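Long-range contacts in EreC (Klebsiella pneumoniae, PDB 6XCQ), which probably confers macrolide resistance by hydrolysing the lactone ester of erythromycin and related antibiotics: residues Ala60-Leu65 and Glu335-Ala340; Phe92-Leu97 and Val299-Leu304; Arg339-Thr344 and Phe421-Cys426; Glu51-Leu56 and Ser392-Thr397; Val153-Pro158 and Ser283-Val288. The protein carries 1 engineered substitution. All coordinates share one frame; numbering follows the deposited sequence.

In the fold
Followed from the N terminus, four of the five contacts fit within one another like Russian dolls. Interaction 4 closes the widest loop, bringing E51-L56 against the strand next to the sheet edge, S392-T397. Within it, interaction 1 pairs the first parallel strand with E335-A340. Interaction 2 lies inside that span and sets F92-L97 beside V299-L304, while interaction 5, innermost, rests the helix bearing S283-V288 on V153-P158. Interaction 3 breaks the pattern: it begins on the strand where interaction 1 ends, and its span to F421-C426 crosses that of interaction 4. Together they follow one mixed sheet from its 151-154 edge across to strand 392-396.

Interaction 1: Ala60-Leu65 and Glu335-Ala340; sequences ARIVGL and EEDYRA
I62 and Y338 belong to the close-packed part of this contact, where strands 62-65 and 338-340 run parallel, 13° apart. CG2 of I62 reaches the edge of the Y338 ring, 3.5 Å from its CD1, the isoleucine lying squarely across the tyrosine. The tyrosine lies here because its CG is anti to the backbone N (chi1 173°), while its hydroxyl is taken up by L310 O. Backbone bonds secure the pairing: R339 N binds I62 O at 2.8 Å, and G64 N binds R339 O at 2.8 Å. At the start of the strands D337 O accepts two donors, R61 N on a lone pair in the carbonyl plane and I62 N nearly along the C=O axis, each at 3.0 Å.

The buried D337 packs its carboxylate along R61, OD2 3.7 Å from R61 CB, and OD1 is salt-bridged to R333. A chi1 of -49° sets R339 CG against A60 CB, and the bend at chi2 brings one guanidinium face under that methyl. NH1 binds E336 O, 2.8 Å away and in the guanidinium plane; NE reaches L56 O.

The loose side is that of the exposed E335 and E336, whose side chains stay clear of A60-L65, and of the outer end of R61, which leads away to hydrogen-bond V299 O through NH2. Strand 62-65 thus sits between strands 338-345 and 301-304, with helix 73-90 packed over V63 and L65.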
# COMPACT_ATOMS: atom_id res chain seq x y z
N ALA A 60 5.38 0.96 19.24
CA ALA A 60 5.10 0.61 17.85
C ALA A 60 6.33 0.85 16.99
O ALA A 60 7.04 1.86 17.13
CB ALA A 60 3.92 1.44 17.32
N ARG A 61 6.61 -0.09 16.08
CA ARG A 61 7.56 0.14 15.01
C ARG A 61 6.91 0.18 13.63
O ARG A 61 7.57 0.61 12.68
CB ARG A 61 8.65 -0.94 15.02
CG ARG A 61 9.53 -0.93 16.26
CD ARG A 61 10.71 -1.87 16.06
NE ARG A 61 11.42 -1.53 14.84
CZ ARG A 61 12.30 -2.33 14.23
NH1 ARG A 61 12.56 -3.53 14.73
NH2 ARG A 61 12.88 -1.93 13.11
N ILE A 62 5.65 -0.24 13.51
CA ILE A 62 4.90 -0.19 12.26
C ILE A 62 3.55 0.44 12.56
O ILE A 62 2.77 -0.13 13.33
CB ILE A 62 4.70 -1.58 11.65
CG1 ILE A 62 6.04 -2.31 11.49
CG2 ILE A 62 4.01 -1.49 10.30
CD1 ILE A 62 5.93 -3.78 11.66
N VAL A 63 3.27 1.60 11.97
CA VAL A 63 1.98 2.26 12.12
C VAL A 63 1.39 2.47 10.73
O VAL A 63 2.01 3.13 9.88
CB VAL A 63 2.07 3.59 12.88
CG1 VAL A 63 0.71 4.29 12.87
CG2 VAL A 63 2.50 3.34 14.33
N GLY A 64 0.20 1.92 10.50
CA GLY A 64 -0.49 2.12 9.24
C GLY A 64 -1.45 3.29 9.34
O GLY A 64 -2.23 3.38 10.29
N LEU A 65 -1.39 4.19 8.35
CA LEU A 65 -2.34 5.29 8.18
C LEU A 65 -3.20 4.95 6.96
O LEU A 65 -2.69 4.91 5.83
CB LEU A 65 -1.63 6.63 7.99
CG LEU A 65 -0.63 7.10 9.06
CD1 LEU A 65 0.06 8.38 8.61
CD2 LEU A 65 -1.31 7.32 10.40
N GLU A 335 6.64 -9.36 18.41
CA GLU A 335 6.96 -8.07 19.00
C GLU A 335 5.72 -7.23 19.30
O GLU A 335 5.84 -6.23 20.03
CB GLU A 335 7.89 -7.29 18.08
CG GLU A 335 9.20 -7.99 17.79
CD GLU A 335 9.13 -8.90 16.57
OE1 GLU A 335 10.14 -9.02 15.86
OE2 GLU A 335 8.06 -9.51 16.34
N GLU A 336 4.55 -7.60 18.78
CA GLU A 336 3.30 -6.86 18.99
C GLU A 336 3.49 -5.35 18.81
O GLU A 336 3.01 -4.53 19.59
CB GLU A 336 2.71 -7.18 20.37
CG GLU A 336 2.32 -8.64 20.50
CD GLU A 336 1.66 -8.95 21.83
OE1 GLU A 336 1.02 -8.04 22.40
OE2 GLU A 336 1.79 -10.10 22.31
N ASP A 337 4.19 -4.99 17.73
CA ASP A 337 4.58 -3.61 17.46
C ASP A 337 3.94 -3.05 16.18
O ASP A 337 4.47 -2.10 15.60
CB ASP A 337 6.10 -3.51 17.37
CG ASP A 337 6.68 -4.39 16.29
OD1 ASP A 337 5.89 -5.06 15.59
OD2 ASP A 337 7.92 -4.43 16.12
N TYR A 338 2.83 -3.63 15.73
CA TYR A 338 2.06 -3.11 14.60
C TYR A 338 0.81 -2.41 15.12
O TYR A 338 0.11 -2.95 15.98
CB TYR A 338 1.65 -4.23 13.65
CG TYR A 338 0.71 -3.78 12.55
CD1 TYR A 338 1.11 -2.85 11.60
CD2 TYR A 338 -0.58 -4.29 12.45
CE1 TYR A 338 0.24 -2.44 10.58
CE2 TYR A 338 -1.44 -3.89 11.44
CZ TYR A 338 -1.03 -2.97 10.51
OH TYR A 338 -1.90 -2.55 9.52
N ARG A 339 0.53 -1.22 14.58
CA ARG A 339 -0.71 -0.49 14.87
C ARG A 339 -1.34 -0.05 13.55
O ARG A 339 -0.63 0.28 12.60
CB ARG A 339 -0.45 0.74 15.75
CG ARG A 339 0.39 0.49 17.00
CD ARG A 339 -0.34 -0.27 18.11
NE ARG A 339 0.53 -0.35 19.28
CZ ARG A 339 1.31 -1.39 19.59
NH1 ARG A 339 1.31 -2.49 18.84
NH2 ARG A 339 2.10 -1.33 20.66
N ALA A 340 -2.68 -0.05 13.51
CA ALA A 340 -3.43 0.29 12.30
C ALA A 340 -4.44 1.39 12.61
O ALA A 340 -5.32 1.21 13.46
CB ALA A 340 -4.16 -0.94 11.74

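Interaction 2: Phe92-Leu97 and Val299-Leu304; sequences FNAIGL and VKIILL
Strands 94-97 and 301-304 are parallel neighbours in the central sheet, and the F92-K300 pair marks the point where they come together. CB of K300 lies over one face of the F92 ring, 3.8 Å from its centroid and 18° off the normal, a CH-pi contact; farther along the bent lysine chain, CE meets the ring at CE1. The ammonium group goes on to H90 O. At its edge the same ring meets I301 O, 3.4 Å from CE2.

N93 answers K300 through both backbone and side chain. K300 O accepts N93 N; A94 N also binds K300 O, at a longer 3.2 Å. The N93 amide, turned by a chi1 of 51° back toward its own backbone, offers OD1 to K300 N at 2.9 Å, while ND2 is held by D298 O. Regular parallel bonding then takes over, from I302 N to A94 O, G96 N to I302 O and L304 N to G96 O. I301 CG1 and CD1 both lie against G96, CG1 3.8 Å from G96 N. On the other face L304 CD1 touches both I95 CG2 and L97 CD2, which lie 3.9 and 3.8 Å away.

Helix 73-90 covers I302 and I95, and it links strand 62-65 to strand 94-97 while strand 301-304 fills the place between them: a beta-alpha-beta crossover that skips one strand, the connection by which alpha/beta folds join parallel strands.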
# COMPACT_ATOMS: atom_id res chain seq x y z
N PHE A 92 9.47 8.41 13.82
CA PHE A 92 9.36 7.52 12.67
C PHE A 92 10.24 8.03 11.54
O PHE A 92 10.41 9.24 11.37
CB PHE A 92 7.89 7.39 12.25
CG PHE A 92 7.18 6.34 13.02
CD1 PHE A 92 6.89 6.54 14.36
CD2 PHE A 92 6.88 5.11 12.46
CE1 PHE A 92 6.26 5.55 15.11
CE2 PHE A 92 6.26 4.13 13.20
CZ PHE A 92 5.95 4.35 14.52
N ASN A 93 10.84 7.10 10.79
CA ASN A 93 11.92 7.44 9.87
C ASN A 93 11.78 6.77 8.50
O ASN A 93 12.68 6.91 7.67
CB ASN A 93 13.27 7.06 10.49
CG ASN A 93 13.29 5.65 11.00
OD1 ASN A 93 12.71 4.75 10.38
ND2 ASN A 93 13.95 5.44 12.13
N ALA A 94 10.68 6.07 8.25
CA ALA A 94 10.46 5.47 6.94
C ALA A 94 8.96 5.52 6.62
O ALA A 94 8.12 5.54 7.53
CB ALA A 94 10.98 4.02 6.89
N ILE A 95 8.65 5.53 5.33
CA ILE A 95 7.28 5.49 4.83
C ILE A 95 7.19 4.39 3.78
O ILE A 95 8.00 4.36 2.84
CB ILE A 95 6.86 6.83 4.21
CG1 ILE A 95 6.84 7.93 5.29
CG2 ILE A 95 5.48 6.71 3.56
CD1 ILE A 95 6.23 9.22 4.83
N GLY A 96 6.22 3.51 3.92
CA GLY A 96 5.99 2.44 2.95
C GLY A 96 4.76 2.74 2.12
O GLY A 96 3.75 3.22 2.64
N LEU A 97 4.85 2.46 0.82
CA LEU A 97 3.78 2.74 -0.13
C LEU A 97 3.39 1.48 -0.88
O LEU A 97 4.20 0.57 -1.08
CB LEU A 97 4.21 3.82 -1.14
CG LEU A 97 4.91 5.06 -0.60
CD1 LEU A 97 5.55 5.82 -1.73
CD2 LEU A 97 3.90 5.95 0.13
N VAL A 299 14.48 0.88 12.23
CA VAL A 299 13.44 1.45 11.37
C VAL A 299 12.13 1.55 12.14
O VAL A 299 11.74 0.65 12.89
CB VAL A 299 13.27 0.62 10.09
CG1 VAL A 299 11.98 1.01 9.40
CG2 VAL A 299 14.41 0.86 9.14
N LYS A 300 11.44 2.67 11.96
CA LYS A 300 10.06 2.82 12.40
C LYS A 300 9.28 3.34 11.20
O LYS A 300 9.49 4.47 10.76
CB LYS A 300 9.98 3.76 13.61
CG LYS A 300 10.73 3.20 14.83
CD LYS A 300 10.82 4.23 15.96
CE LYS A 300 9.47 4.53 16.53
NZ LYS A 300 9.54 5.28 17.81
N ILE A 301 8.42 2.50 10.64
CA ILE A 301 7.86 2.74 9.32
C ILE A 301 6.38 3.11 9.43
O ILE A 301 5.64 2.54 10.24
CB ILE A 301 8.08 1.52 8.40
CG1 ILE A 301 7.64 1.85 6.97
CG2 ILE A 301 7.42 0.27 8.95
CD1 ILE A 301 8.22 0.91 5.93
N ILE A 302 5.96 4.08 8.62
CA ILE A 302 4.57 4.48 8.48
C ILE A 302 4.07 3.85 7.18
O ILE A 302 4.63 4.12 6.11
CB ILE A 302 4.43 6.01 8.43
CG1 ILE A 302 5.16 6.67 9.61
CG2 ILE A 302 2.98 6.44 8.35
CD1 ILE A 302 5.30 8.21 9.42
N LEU A 303 3.04 3.00 7.25
CA LEU A 303 2.53 2.33 6.05
C LEU A 303 1.33 3.11 5.52
O LEU A 303 0.35 3.29 6.25
CB LEU A 303 2.14 0.88 6.33
CG LEU A 303 3.20 -0.02 6.94
CD1 LEU A 303 2.62 -1.45 7.11
CD2 LEU A 303 4.44 -0.01 6.05
N LEU A 304 1.39 3.55 4.27
CA LEU A 304 0.30 4.29 3.64
C LEU A 304 -0.42 3.30 2.73
O LEU A 304 -0.02 3.06 1.59
CB LEU A 304 0.83 5.50 2.86
CG LEU A 304 1.61 6.58 3.63
CD1 LEU A 304 1.86 7.82 2.73
CD2 LEU A 304 0.86 6.99 4.90

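Interaction 3: Arg339-Thr344 and Phe421-Cys426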
# COMPACT_ATOMS: atom_id res chain seq x y z
N ARG A 339 0.53 -1.22 14.58
CA ARG A 339 -0.71 -0.49 14.87
C ARG A 339 -1.34 -0.05 13.55
O ARG A 339 -0.63 0.28 12.60
CB ARG A 339 -0.45 0.74 15.75
CG ARG A 339 0.39 0.49 17.00
CD ARG A 339 -0.34 -0.27 18.11
NE ARG A 339 0.53 -0.35 19.28
CZ ARG A 339 1.31 -1.39 19.59
NH1 ARG A 339 1.31 -2.49 18.84
NH2 ARG A 339 2.10 -1.33 20.66
N ALA A 340 -2.68 -0.05 13.51
CA ALA A 340 -3.43 0.29 12.30
C ALA A 340 -4.44 1.39 12.61
O ALA A 340 -5.32 1.21 13.46
CB ALA A 340 -4.16 -0.94 11.74
N ILE A 341 -4.36 2.50 11.89
CA ILE A 341 -5.30 3.60 12.05
C ILE A 341 -6.13 3.69 10.77
O ILE A 341 -5.61 4.02 9.70
CB ILE A 341 -4.58 4.92 12.35
CG1 ILE A 341 -3.56 4.72 13.49
CG2 ILE A 341 -5.62 6.00 12.70
CD1 ILE A 341 -2.83 5.97 13.91
N ALA A 342 -7.41 3.33 10.87
CA ALA A 342 -8.34 3.49 9.75
C ALA A 342 -8.76 4.95 9.60
O ALA A 342 -8.85 5.68 10.58
CB ALA A 342 -9.58 2.62 9.95
N PHE A 343 -9.00 5.36 8.36
CA PHE A 343 -9.53 6.69 8.03
C PHE A 343 -10.91 6.50 7.41
O PHE A 343 -11.04 5.73 6.45
CB PHE A 343 -8.67 7.45 7.01
CG PHE A 343 -7.38 7.98 7.54
CD1 PHE A 343 -6.73 7.40 8.62
CD2 PHE A 343 -6.78 9.05 6.90
CE1 PHE A 343 -5.49 7.89 9.07
CE2 PHE A 343 -5.55 9.55 7.34
CZ PHE A 343 -4.92 8.97 8.43
N THR A 344 -11.91 7.22 7.91
CA THR A 344 -13.21 7.19 7.26
C THR A 344 -13.76 8.62 7.20
O THR A 344 -13.05 9.59 7.48
CB THR A 344 -14.15 6.20 7.96
OG1 THR A 344 -15.32 6.03 7.15
CG2 THR A 344 -14.53 6.67 9.36
N PHE A 421 -8.82 -2.54 14.12
CA PHE A 421 -8.01 -1.33 14.09
C PHE A 421 -7.70 -0.89 15.52
O PHE A 421 -8.44 -1.21 16.45
CB PHE A 421 -8.72 -0.20 13.33
CG PHE A 421 -9.00 -0.54 11.90
CD1 PHE A 421 -7.99 -0.41 10.94
CD2 PHE A 421 -10.23 -1.04 11.52
CE1 PHE A 421 -8.23 -0.74 9.62
CE2 PHE A 421 -10.46 -1.38 10.20
CZ PHE A 421 -9.45 -1.23 9.25
N ASP A 422 -6.62 -0.13 15.67
CA ASP A 422 -6.28 0.45 16.96
C ASP A 422 -6.91 1.81 17.18
O ASP A 422 -7.24 2.14 18.33
CB ASP A 422 -4.76 0.57 17.12
CG ASP A 422 -4.06 -0.79 17.15
OD1 ASP A 422 -4.02 -1.42 18.24
OD2 ASP A 422 -3.60 -1.25 16.09
N ALA A 423 -7.11 2.60 16.12
CA ALA A 423 -7.75 3.90 16.22
C ALA A 423 -8.47 4.19 14.91
O ALA A 423 -8.25 3.51 13.91
CB ALA A 423 -6.75 5.02 16.54
N ILE A 424 -9.35 5.20 14.94
CA ILE A 424 -10.09 5.64 13.76
C ILE A 424 -9.97 7.15 13.62
O ILE A 424 -10.13 7.89 14.60
CB ILE A 424 -11.59 5.27 13.81
CG1 ILE A 424 -11.83 3.85 14.34
CG2 ILE A 424 -12.19 5.43 12.42
CD1 ILE A 424 -11.52 2.74 13.34
N VAL A 425 -9.71 7.59 12.40
CA VAL A 425 -9.69 9.00 12.01
C VAL A 425 -10.87 9.23 11.09
O VAL A 425 -11.04 8.50 10.10
CB VAL A 425 -8.36 9.35 11.32
CG1 VAL A 425 -8.36 10.73 10.72
CG2 VAL A 425 -7.20 9.19 12.29
N CYS A 426 -11.69 10.23 11.38
CA CYS A 426 -12.88 10.47 10.58
C CYS A 426 -12.95 11.95 10.20
O CYS A 426 -12.95 12.81 11.07
CB CYS A 426 -14.13 10.03 11.35
SG CYS A 426 -15.66 10.21 10.38
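A342 and F421 meet face-on: the alanine CB stands over the centre of the F421 ring, 3.6 Å from its centroid and 13° off the normal. F421 is the first residue beyond helix 417-420; its CG lies anti to the carbonyl carbon (chi1 -61°), which carries the ring under A342, and CD1 also touches A340 CB. On the other side of the sheet the roles are reversed. There V425 lies over the face of the F343 ring, CB 4.1 Å from the centroid, the two side chains rising together from neighbouring strands. CG2 of V425 also presses on I341 CG2, at 3.6 Å.

These pairs flank two parallel strands, 338-345 and 423-427, joined by V425 N to A342 O at 2.8 Å and T344 N to V425 O at 2.7 Å. In the mixed sheet the first is also parallel to strand 62-65, the second antiparallel to strand 392-396. Helix 73-90 covers the F343 face, whereas M406 of strand 405-408 lies against A342 and F421.

At the strand entrance D422 holds A340 by both its backbone groups. D422 N donates to A340 O at 2.9 Å, and D422 OD2 takes A340 N at 3.0 Å on the anti side of the carboxylate, 15° out of plane. The same oxygen is salt-bridged to K312 NZ; the charged atoms of R339 stay out of contact with this carboxylate, though its CA, CB and CD lie against it. At the far end T344 CG2 rests 3.9 Å from C426 SG, with OG1 hydrogen-bonded to E380 OE2.

Interaction 4: Glu51-Leu56 and Ser392-Thr397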
# COMPACT_ATOMS: atom_id res chain seq x y z
N GLU A 51 -2.72 13.62 21.25
CA GLU A 51 -2.16 12.98 22.45
C GLU A 51 -2.87 11.68 22.76
O GLU A 51 -2.28 10.79 23.39
CB GLU A 51 -2.26 13.92 23.66
N ILE A 52 -4.12 11.54 22.32
CA ILE A 52 -4.88 10.31 22.52
C ILE A 52 -4.19 9.10 21.89
O ILE A 52 -4.41 7.97 22.33
CB ILE A 52 -6.31 10.54 21.96
CG1 ILE A 52 -7.20 9.32 22.12
CG2 ILE A 52 -6.26 10.93 20.50
CD1 ILE A 52 -8.56 9.52 21.46
N LEU A 53 -3.34 9.32 20.89
CA LEU A 53 -2.64 8.23 20.21
C LEU A 53 -1.32 7.86 20.86
O LEU A 53 -0.74 6.83 20.50
CB LEU A 53 -2.37 8.60 18.75
CG LEU A 53 -3.51 9.06 17.86
CD1 LEU A 53 -2.98 9.54 16.50
CD2 LEU A 53 -4.52 7.95 17.68
N THR A 54 -0.80 8.68 21.77
CA THR A 54 0.56 8.45 22.25
C THR A 54 0.73 7.09 22.92
O THR A 54 1.72 6.41 22.61
CB THR A 54 1.01 9.60 23.16
OG1 THR A 54 1.22 10.78 22.37
CG2 THR A 54 2.30 9.26 23.86
N PRO A 55 -0.17 6.63 23.80
CA PRO A 55 -0.01 5.28 24.37
C PRO A 55 0.06 4.17 23.33
O PRO A 55 0.90 3.27 23.45
CB PRO A 55 -1.25 5.13 25.26
CG PRO A 55 -1.58 6.49 25.64
CD PRO A 55 -1.32 7.32 24.42
N LEU A 56 -0.82 4.19 22.33
CA LEU A 56 -0.80 3.10 21.37
C LEU A 56 0.41 3.18 20.46
O LEU A 56 0.85 2.15 19.94
CB LEU A 56 -2.11 3.06 20.56
CG LEU A 56 -2.43 4.00 19.40
CD1 LEU A 56 -1.79 3.53 18.10
CD2 LEU A 56 -3.95 4.10 19.22
N SER A 392 -13.11 17.22 12.32
CA SER A 392 -12.71 15.82 12.29
C SER A 392 -12.62 15.23 13.69
O SER A 392 -12.61 15.94 14.70
CB SER A 392 -11.37 15.63 11.60
OG SER A 392 -11.37 16.21 10.32
N CYS A 393 -12.45 13.92 13.74
CA CYS A 393 -12.53 13.20 15.00
C CYS A 393 -11.50 12.07 15.02
O CYS A 393 -11.25 11.42 14.00
CB CYS A 393 -13.94 12.64 15.19
SG CYS A 393 -14.16 11.75 16.75
N LEU A 394 -10.94 11.82 16.20
CA LEU A 394 -10.00 10.72 16.41
C LEU A 394 -10.46 9.91 17.61
O LEU A 394 -10.69 10.48 18.68
CB LEU A 394 -8.59 11.28 16.65
CG LEU A 394 -7.40 10.38 16.92
CD1 LEU A 394 -7.25 9.36 15.81
CD2 LEU A 394 -6.17 11.26 17.01
N THR A 395 -10.61 8.59 17.43
CA THR A 395 -11.15 7.72 18.46
C THR A 395 -10.35 6.42 18.53
O THR A 395 -9.91 5.90 17.51
CB THR A 395 -12.64 7.40 18.21
OG1 THR A 395 -13.19 6.73 19.36
CG2 THR A 395 -12.85 6.50 17.01
N LEU A 396 -10.14 5.94 19.76
CA LEU A 396 -9.65 4.58 19.94
C LEU A 396 -10.80 3.60 19.75
O LEU A 396 -11.97 3.99 19.75
CB LEU A 396 -9.02 4.41 21.32
CG LEU A 396 -8.02 5.49 21.72
CD1 LEU A 396 -7.60 5.29 23.17
CD2 LEU A 396 -6.80 5.52 20.79
N THR A 397 -10.47 2.33 19.56
CA THR A 397 -11.49 1.33 19.31
C THR A 397 -11.71 0.38 20.47
O THR A 397 -12.60 -0.46 20.40
CB THR A 397 -11.14 0.51 18.07
OG1 THR A 397 -9.84 -0.09 18.26
CG2 THR A 397 -11.12 1.38 16.84
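I52, L53 and L56 form a purely apolar contact with L394 and L396, where the turn leading into helix 54-57 leans on a strand next to the edge of the sheet. L394 was modelled in two conformers, and its methyl contacts with I52 and L53 hold for one of them only. I52 touches both leucines of the strand. Its CG1 is anti to the backbone N (chi1 -180°), which carries that branch along L396, CG1 to CG 3.9 Å, while CG2 falls on L394 CD2 at 3.5 Å. I52 and each leucine pass antiparallel, flank to flank.

In the same conformer L394 CD2 lies 3.6 Å from L53 CG. Strand 392-396 is antiparallel to both neighbours, 33-36 and 423-427, in the mixed sheet, and L394 also packs on V425, L53 on A423. The turn therefore covers the sheet face that carries A423 and V425, with L82 and Y85 of helix 73-90 lying against L53.

Farther along, L56 CD2 meets L396 CD2 at 3.6 Å. On the other face of the strand, T395 meets helix 379-387, and C393 is joined by a disulfide to C387 at the end of that helix.

Interaction 5: Val153-Pro158 and Ser283-Val288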
# COMPACT_ATOMS: atom_id res chain seq x y z
N VAL A 153 9.96 3.35 0.98
CA VAL A 153 9.97 1.90 0.76
C VAL A 153 8.74 1.52 -0.06
O VAL A 153 7.63 1.91 0.30
CB VAL A 153 9.97 1.14 2.10
CG1 VAL A 153 9.93 -0.37 1.87
CG2 VAL A 153 11.19 1.53 2.96
N GLY A 154 8.94 0.76 -1.13
CA GLY A 154 7.80 0.19 -1.83
C GLY A 154 7.55 -1.17 -1.21
O GLY A 154 8.42 -2.04 -1.26
N ILE A 155 6.40 -1.37 -0.57
CA ILE A 155 6.14 -2.63 0.10
C ILE A 155 5.36 -3.59 -0.78
O ILE A 155 5.01 -4.69 -0.33
CB ILE A 155 5.41 -2.43 1.44
CG1 ILE A 155 4.01 -1.89 1.21
CG2 ILE A 155 6.20 -1.51 2.37
CD1 ILE A 155 3.15 -1.85 2.45
N ASP A 156 5.07 -3.21 -2.01
CA ASP A 156 4.11 -3.91 -2.85
C ASP A 156 4.81 -4.57 -4.02
O ASP A 156 6.00 -4.37 -4.26
CB ASP A 156 3.07 -2.92 -3.39
CG ASP A 156 1.72 -3.57 -3.70
OD1 ASP A 156 1.60 -4.81 -3.72
OD2 ASP A 156 0.77 -2.79 -3.93
N LEU A 157 4.04 -5.34 -4.78
CA LEU A 157 4.37 -5.64 -6.17
C LEU A 157 4.41 -4.34 -6.96
O LEU A 157 3.89 -3.32 -6.48
CB LEU A 157 3.33 -6.58 -6.77
CG LEU A 157 3.08 -7.82 -5.91
CD1 LEU A 157 1.85 -8.56 -6.41
CD2 LEU A 157 4.31 -8.72 -5.94
N PRO A 158 4.98 -4.31 -8.17
CA PRO A 158 4.74 -3.15 -9.04
C PRO A 158 3.24 -2.93 -9.16
O PRO A 158 2.49 -3.86 -9.50
CB PRO A 158 5.38 -3.57 -10.38
CG PRO A 158 5.48 -5.04 -10.30
CD PRO A 158 5.78 -5.33 -8.86
N SER A 283 -0.28 -10.80 1.45
CA SER A 283 0.73 -11.51 2.24
C SER A 283 2.13 -11.21 1.74
O SER A 283 3.08 -11.19 2.53
CB SER A 283 0.47 -13.02 2.24
OG SER A 283 0.75 -13.62 0.99
N TYR A 284 2.29 -10.95 0.44
CA TYR A 284 3.55 -10.42 -0.07
C TYR A 284 3.93 -9.13 0.65
O TYR A 284 5.04 -9.02 1.19
CB TYR A 284 3.46 -10.19 -1.58
CG TYR A 284 4.72 -9.57 -2.11
CD1 TYR A 284 5.83 -10.36 -2.41
CD2 TYR A 284 4.82 -8.19 -2.30
CE1 TYR A 284 6.99 -9.80 -2.89
CE2 TYR A 284 5.98 -7.62 -2.79
CZ TYR A 284 7.07 -8.44 -3.08
OH TYR A 284 8.24 -7.91 -3.56
N MET A 285 3.03 -8.14 0.64
CA MET A 285 3.29 -6.88 1.33
C MET A 285 3.69 -7.08 2.79
O MET A 285 4.64 -6.46 3.28
CB MET A 285 2.06 -5.97 1.24
CG MET A 285 1.87 -5.42 -0.16
SD MET A 285 0.68 -4.07 -0.20
CE MET A 285 -0.76 -5.05 0.07
N ALA A 286 2.96 -7.94 3.52
CA ALA A 286 3.31 -8.21 4.91
C ALA A 286 4.71 -8.80 5.02
O ALA A 286 5.46 -8.45 5.94
CB ALA A 286 2.30 -9.17 5.55
N GLY A 287 5.06 -9.69 4.10
CA GLY A 287 6.41 -10.24 4.08
C GLY A 287 7.48 -9.19 3.87
O GLY A 287 8.50 -9.19 4.57
N VAL A 288 7.28 -8.29 2.91
CA VAL A 288 8.30 -7.26 2.66
C VAL A 288 8.49 -6.39 3.90
O VAL A 288 9.62 -6.10 4.30
CB VAL A 288 7.96 -6.43 1.41
CG1 VAL A 288 8.87 -5.22 1.31
CG2 VAL A 288 8.08 -7.26 0.14
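The backbone of I155-D156 runs up against helix 279-295, in the segment V153-P158 that comprises the end of strand 151-154 and what follows it: CA of D156 comes within 5.2 Å of CA of M285. The approach is made by I155 O, which M285 CA faces in a CA-H...O contact of 3.2 Å, 151° at the hydrogen. That carbonyl is buried and has no hydrogen-bonding partner in the model; M285 CG and V288 CB close over it instead.

The Y284 ring is held between two methyls. CD2 of L157 sits over the centre of one face, 3.7 Å from the centroid, and CG2 of V288, one helical turn on, lies over the opposite face toward the rim. At the ring's edge CE2 is 3.5 Å from D156 C. The D156 side chain lies aslant M285, D156 CG 3.7 Å from M285 SD; OD2 is salt-bridged to R281, and OD1 accepts a weak bond from L157 N. M285 CG lies anti to the carbonyl carbon (chi1 -72°) and the chain is extended at chi2, which puts SD beside that carboxylate.

A propanediol, probably from the crystallisation liquor, lies beside Y284, and Y257 of helix 244-267 meets its ring. Segments beyond the carboxyl ends of parallel strands are where alpha/beta enzymes typically build their sites, though the contact itself proves no such role.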